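Local coordinates for protein SYE1 (Shewanella oneidensis, PDB 4AWT) that binds flavin mononucleotide and, as a member of the NADH:flavin oxidoreductase family, probably reduces carbon-carbon double bonds at the expense of NADH or NADPH, at residues P148-K153 / N197-E202; M40-Y45 / T87-A92. The protein carries 1 engineered substitution. All coordinates share one frame; numbering follows the deposited sequence.

In the fold
The two contacts lie on opposite sides of the centre of the chain, which is built on a closed eight-stranded barrel; their own centres are about 39 Å apart, and they share no secondary-structure element. Contact 2 is the more deeply placed, a buried apolar meeting of helices 39-46 and 77-92, the helices that follow the first two barrel strands. Contact 1 lies further out, partly buried, where strand 149-150 and the residues leading into helix 153-172 meet the loop between helices 187-192 and 207-210. The chemistry follows the setting. Between regular helices, two alanines, a valine branch and the CB of a tyrosine press together without polar links, whereas between irregular segments a single arginine reaches across to a backbone carbonyl.

Contact 1 (P148-K153 / N197-E202); sequences PRAMTK and NNRSDE
Arg199 reaches from a loop of the TIM-barrel fold to the backbone of Met151, and its guanidinium forms a bifurcated grip on one carbonyl oxygen. Arg199 NH1 lies 2.8 Å from Met151 O and NH2 3.0 Å from the same atom, so the oxygen faces the end of the guanidinium and lies almost exactly in its plane. The two donors differ in approach: NH1 comes in the carbonyl plane, on a lone pair, while NH2 is tilted 26° from that plane. Beyond these bonds the side chains barely meet: Met151 CB lies 4.0 Å from Arg199 NH1.

Asp201, two residues along the same loop, holds another edge of the guanidinium. A bend at chi3 (73°) folds the arginine chain so that its NE–NH2 edge meets the carboxylate side-on in a two-pronged salt bridge, Arg199 NE to Asp201 OD1 at 2.9 Å and NH2 to OD2 at 2.8 Å, on the syn sides but some 28° out of the carboxylate plane. NH1 also donates to Ser121 O, just past strand 119-120, the parallel neighbour of strand 149-150. Phe191 of helix 187-192 and Ile156 of helix 153-172 pack against the arginine. Asp201 OD1 takes a second hydrogen bond, from Tyr203 N.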
loop_
_atom_site.group_PDB
_atom_site.type_symbol
_atom_site.label_atom_id
_atom_site.label_comp_id
_atom_site.label_asym_id
_atom_site.label_seq_id
_atom_site.Cartn_x
_atom_site.Cartn_y
_atom_site.Cartn_z
ATOM N N PRO A 148 9.540 -19.230 -4.990
ATOM C CA PRO A 148 10.636 -18.310 -4.762
ATOM C C PRO A 148 11.900 -19.018 -4.259
ATOM O O PRO A 148 11.841 -20.163 -3.807
ATOM C CB PRO A 148 10.092 -17.407 -3.661
ATOM C CG PRO A 148 9.250 -18.346 -2.835
ATOM C CD PRO A 148 8.586 -19.240 -3.874
ATOM N N ARG A 149 12.985 -18.278 -4.295
ATOM C CA ARG A 149 14.204 -18.643 -3.576
ATOM C C ARG A 149 14.281 -17.852 -2.281
ATOM O O ARG A 149 13.749 -16.727 -2.193
ATOM C CB ARG A 149 15.455 -18.447 -4.439
ATOM C CG ARG A 149 15.716 -17.011 -4.821
ATOM C CD ARG A 149 16.977 -16.901 -5.671
ATOM N NE ARG A 149 17.336 -15.531 -5.969
ATOM C CZ ARG A 149 17.917 -14.709 -5.106
ATOM N NH1 ARG A 149 18.306 -15.106 -3.933
ATOM N NH2 ARG A 149 18.102 -13.465 -5.482
ATOM N N ALA A 150 14.910 -18.420 -1.248
ATOM C CA ALA A 150 15.054 -17.762 0.018
ATOM C C ALA A 150 16.116 -16.676 -0.024
ATOM O O ALA A 150 17.209 -16.911 -0.501
ATOM C CB ALA A 150 15.372 -18.777 1.096
ATOM N N MET A 151 15.845 -15.526 0.515
ATOM C CA MET A 151 16.809 -14.447 0.535
ATOM C C MET A 151 18.018 -14.827 1.363
ATOM O O MET A 151 17.912 -15.338 2.462
ATOM C CB MET A 151 16.168 -13.169 1.126
ATOM C CG MET A 151 15.199 -12.564 0.164
ATOM S SD MET A 151 14.256 -11.186 0.848
ATOM C CE MET A 151 15.478 -9.928 0.871
ATOM N N THR A 152 19.199 -14.426 0.865
ATOM C CA THR A 152 20.408 -14.463 1.674
ATOM C C THR A 152 20.561 -13.183 2.465
ATOM O O THR A 152 19.841 -12.208 2.266
ATOM C CB THR A 152 21.621 -14.623 0.756
ATOM O OG1 THR A 152 21.714 -13.464 -0.009
ATOM C CG2 THR A 152 21.497 -15.831 -0.117
ATOM N N LYS A 153 21.528 -13.168 3.363
ATOM C CA LYS A 153 21.892 -11.957 4.065
ATOM C C LYS A 153 22.187 -10.824 3.119
ATOM O O LYS A 153 21.793 -9.669 3.367
ATOM C CB LYS A 153 23.128 -12.341 4.898
ATOM C CG LYS A 153 23.786 -11.209 5.617
ATOM C CD LYS A 153 24.992 -11.608 6.447
ATOM C CE LYS A 153 25.777 -10.432 6.993
ATOM N NZ LYS A 153 26.686 -10.842 8.044
ATOM N N ASN A 197 7.233 -18.176 6.809
ATOM C CA ASN A 197 8.602 -17.948 7.151
ATOM C C ASN A 197 9.123 -19.233 7.851
ATOM O O ASN A 197 8.808 -19.481 8.977
ATOM C CB ASN A 197 8.720 -16.745 8.037
ATOM C CG ASN A 197 10.125 -16.342 8.387
ATOM O OD1 ASN A 197 10.349 -15.140 8.809
ATOM N ND2 ASN A 197 11.034 -17.181 8.266
ATOM N N ASN A 198 9.982 -19.974 7.106
ATOM C CA ASN A 198 10.593 -21.127 7.792
ATOM C C ASN A 198 12.106 -20.932 7.933
ATOM O O ASN A 198 12.858 -21.923 8.037
ATOM C CB ASN A 198 10.238 -22.404 7.081
ATOM C CG ASN A 198 10.658 -22.514 5.657
ATOM O OD1 ASN A 198 10.134 -23.414 4.984
ATOM N ND2 ASN A 198 11.558 -21.751 5.131
ATOM N N ARG A 199 12.596 -19.732 8.002
ATOM C CA ARG A 199 13.997 -19.431 8.202
ATOM C C ARG A 199 14.468 -19.906 9.542
ATOM O O ARG A 199 13.716 -19.842 10.525
ATOM C CB ARG A 199 14.283 -17.942 8.062
ATOM C CG ARG A 199 13.909 -17.343 6.720
ATOM C CD ARG A 199 14.266 -15.879 6.666
ATOM N NE ARG A 199 15.700 -15.661 6.544
ATOM C CZ ARG A 199 16.357 -15.547 5.414
ATOM N NH1 ARG A 199 15.733 -15.636 4.237
ATOM N NH2 ARG A 199 17.652 -15.300 5.425
ATOM N N SER A 200 15.720 -20.304 9.548
ATOM C CA SER A 200 16.369 -20.731 10.776
ATOM C C SER A 200 17.423 -19.749 11.286
ATOM O O SER A 200 18.022 -20.005 12.301
ATOM C CB SER A 200 17.058 -22.106 10.607
ATOM O OG SER A 200 17.954 -22.008 9.507
ATOM N N ASP A 201 17.621 -18.624 10.573
ATOM C CA ASP A 201 18.542 -17.581 10.988
ATOM C C ASP A 201 17.787 -16.570 11.799
ATOM O O ASP A 201 16.696 -16.810 12.274
ATOM C CB ASP A 201 19.259 -17.025 9.778
ATOM C CG ASP A 201 18.366 -16.183 8.856
ATOM O OD1 ASP A 201 17.166 -16.078 9.065
ATOM O OD2 ASP A 201 18.959 -15.640 7.900
ATOM N N GLU A 202 18.418 -15.402 11.998
ATOM C CA GLU A 202 17.858 -14.370 12.877
ATOM C C GLU A 202 16.621 -13.706 12.275
ATOM O O GLU A 202 16.041 -12.851 12.945
ATOM C CB GLU A 202 18.863 -13.311 13.283
ATOM C CG GLU A 202 19.481 -12.481 12.214
ATOM C CD GLU A 202 20.235 -11.239 12.622
ATOM O OE1 GLU A 202 20.123 -10.890 13.823
ATOM O OE2 GLU A 202 20.925 -10.634 11.762
#

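Contact 2 (M40-Y45 / T87-A92); sequences MMAIYY and TEAVHA
This is a close helix-helix contact, apolar in its side chains, in the outer layer of a TIM barrel, where helix 39-46, which follows the first barrel strand, packs against helix 77-92, which follows the second. Two residue pairs carry it. Ala42 is paired with Ala89, their CA atoms 6.0 Å apart, and one turn on in helix 39-46, Tyr45 lies beside Val90, the residue after Ala89, with CA atoms 6.4 Å apart.

At the first pair, methyl-only side chains allow this approach. Ala89 CB points into helix 39-46 and meets the flank of the Ala42 methyl, CB to CB at 4.1 Å, and also rests 3.9 Å from Ala42 O. In the second pair one branch of the valine does the touching: Val90 CG2 lies 3.7 Å from Tyr45 CB and 4.0 Å from Tyr45 C. With chi1 at 169°, CG2 is the branch anti to the carbonyl carbon, which lays it against Tyr45 CB.

Tyr45 gives the contact its CB rather than its ring, which turns away from Val90. Tyr44 CD2 sits over the centre of that ring, 3.8 Å above its plane, and the hydroxyl is hydrogen-bonded to Glu57 OE2 on strand 53-60. The Tyr45 side chain lies about 8 Å from the bound flavin mononucleotide. Trp83 and Val86 of helix 77-92 also touch it. Beneath the pair, Ile54 of strand 53-60 touches both Tyr45 and Val90, and Ile97 of strand 96-102 packs on Val90, seating the two helices against adjacent barrel strands.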
loop_
_atom_site.group_PDB
_atom_site.type_symbol
_atom_site.label_atom_id
_atom_site.label_comp_id
_atom_site.label_asym_id
_atom_site.label_seq_id
_atom_site.Cartn_x
_atom_site.Cartn_y
_atom_site.Cartn_z
ATOM N N MET A 40 -2.068 10.420 -17.699
ATOM C CA MET A 40 -3.416 9.965 -17.296
ATOM C C MET A 40 -3.413 9.684 -15.789
ATOM O O MET A 40 -4.420 9.901 -15.114
ATOM C CB MET A 40 -3.923 8.820 -18.141
ATOM C CG MET A 40 -3.166 7.493 -17.916
ATOM S SD MET A 40 -3.852 6.138 -18.875
ATOM C CE MET A 40 -3.348 6.676 -20.514
ATOM N N MET A 41 -2.255 9.217 -15.273
ATOM C CA MET A 41 -2.221 8.983 -13.838
ATOM C C MET A 41 -2.281 10.280 -13.051
ATOM O O MET A 41 -2.945 10.364 -12.016
ATOM C CB MET A 41 -0.982 8.183 -13.469
ATOM C CG MET A 41 -1.030 6.760 -13.986
ATOM S SD MET A 41 0.558 5.916 -13.879
ATOM C CE MET A 41 0.915 6.037 -12.105
ATOM N N ALA A 42 -1.552 11.327 -13.497
ATOM C CA ALA A 42 -1.594 12.600 -12.826
ATOM C C ALA A 42 -3.028 13.177 -12.783
ATOM O O ALA A 42 -3.470 13.665 -11.759
ATOM C CB ALA A 42 -0.630 13.564 -13.483
ATOM N N ILE A 43 -3.719 13.092 -13.926
ATOM C CA ILE A 43 -5.117 13.545 -13.949
ATOM C C ILE A 43 -5.950 12.742 -12.977
ATOM O O ILE A 43 -6.741 13.297 -12.211
ATOM C CB ILE A 43 -5.691 13.448 -15.381
ATOM C CG1 ILE A 43 -4.906 14.282 -16.379
ATOM C CG2 ILE A 43 -7.167 13.848 -15.335
ATOM C CD1 ILE A 43 -5.382 14.129 -17.805
ATOM N N TYR A 44 -5.809 11.424 -13.031
ATOM C CA TYR A 44 -6.567 10.505 -12.174
ATOM C C TYR A 44 -6.418 10.842 -10.698
ATOM O O TYR A 44 -7.384 10.927 -9.952
ATOM C CB TYR A 44 -6.076 9.118 -12.471
ATOM C CG TYR A 44 -6.357 8.035 -11.445
ATOM C CD1 TYR A 44 -7.621 7.504 -11.268
ATOM C CD2 TYR A 44 -5.314 7.555 -10.668
ATOM C CE1 TYR A 44 -7.845 6.521 -10.345
ATOM C CE2 TYR A 44 -5.511 6.531 -9.759
ATOM C CZ TYR A 44 -6.783 6.006 -9.603
ATOM O OH TYR A 44 -7.034 4.951 -8.767
ATOM N N TYR A 45 -5.151 11.028 -10.238
ATOM C CA TYR A 45 -4.944 11.341 -8.849
ATOM C C TYR A 45 -5.458 12.738 -8.513
ATOM O O TYR A 45 -6.072 12.956 -7.470
ATOM C CB TYR A 45 -3.488 11.184 -8.464
ATOM C CG TYR A 45 -3.009 9.766 -8.298
ATOM C CD1 TYR A 45 -3.424 9.027 -7.183
ATOM C CD2 TYR A 45 -2.140 9.166 -9.180
ATOM C CE1 TYR A 45 -2.974 7.749 -6.974
ATOM C CE2 TYR A 45 -1.678 7.875 -8.973
ATOM C CZ TYR A 45 -2.088 7.157 -7.867
ATOM O OH TYR A 45 -1.614 5.910 -7.619
ATOM N N THR A 87 2.671 14.334 -8.469
ATOM C CA THR A 87 2.655 15.070 -7.223
ATOM C C THR A 87 2.420 16.547 -7.469
ATOM O O THR A 87 1.750 17.183 -6.652
ATOM C CB THR A 87 3.892 14.814 -6.343
ATOM O OG1 THR A 87 5.003 15.478 -6.961
ATOM C CG2 THR A 87 4.155 13.364 -6.102
ATOM N N GLU A 88 2.946 17.110 -8.554
ATOM C CA GLU A 88 2.641 18.496 -8.886
ATOM C C GLU A 88 1.143 18.699 -9.080
ATOM O O GLU A 88 0.562 19.683 -8.615
ATOM C CB GLU A 88 3.411 18.960 -10.130
ATOM C CG GLU A 88 4.879 19.161 -9.890
ATOM C CD GLU A 88 5.214 20.255 -8.930
ATOM O OE1 GLU A 88 4.575 21.349 -9.060
ATOM O OE2 GLU A 88 6.046 20.055 -8.024
ATOM N N ALA A 89 0.523 17.773 -9.813
ATOM C CA ALA A 89 -0.903 17.912 -10.080
ATOM C C ALA A 89 -1.720 17.832 -8.801
ATOM O O ALA A 89 -2.648 18.612 -8.564
ATOM C CB ALA A 89 -1.332 16.851 -11.073
ATOM N N VAL A 90 -1.396 16.871 -7.953
ATOM C CA VAL A 90 -2.087 16.688 -6.696
ATOM C C VAL A 90 -1.885 17.888 -5.752
ATOM O O VAL A 90 -2.831 18.386 -5.133
ATOM C CB VAL A 90 -1.656 15.371 -6.042
ATOM C CG1 VAL A 90 -2.154 15.262 -4.614
ATOM C CG2 VAL A 90 -2.159 14.203 -6.881
ATOM N N HIS A 91 -0.655 18.362 -5.664
ATOM C CA HIS A 91 -0.389 19.501 -4.795
ATOM C C HIS A 91 -1.078 20.765 -5.319
ATOM O O HIS A 91 -1.463 21.605 -4.470
ATOM C CB HIS A 91 1.112 19.732 -4.707
ATOM C CG HIS A 91 1.751 18.707 -3.819
ATOM N ND1 HIS A 91 3.027 18.220 -4.006
ATOM C CD2 HIS A 91 1.293 18.064 -2.757
ATOM C CE1 HIS A 91 3.292 17.346 -3.060
ATOM N NE2 HIS A 91 2.284 17.221 -2.271
ATOM N N ALA A 92 -1.254 20.897 -6.603
ATOM C CA ALA A 92 -1.984 22.060 -7.137
ATOM C C ALA A 92 -3.439 22.076 -6.668
ATOM O O ALA A 92 -4.048 23.127 -6.617
ATOM C CB ALA A 92 -1.908 22.067 -8.643
#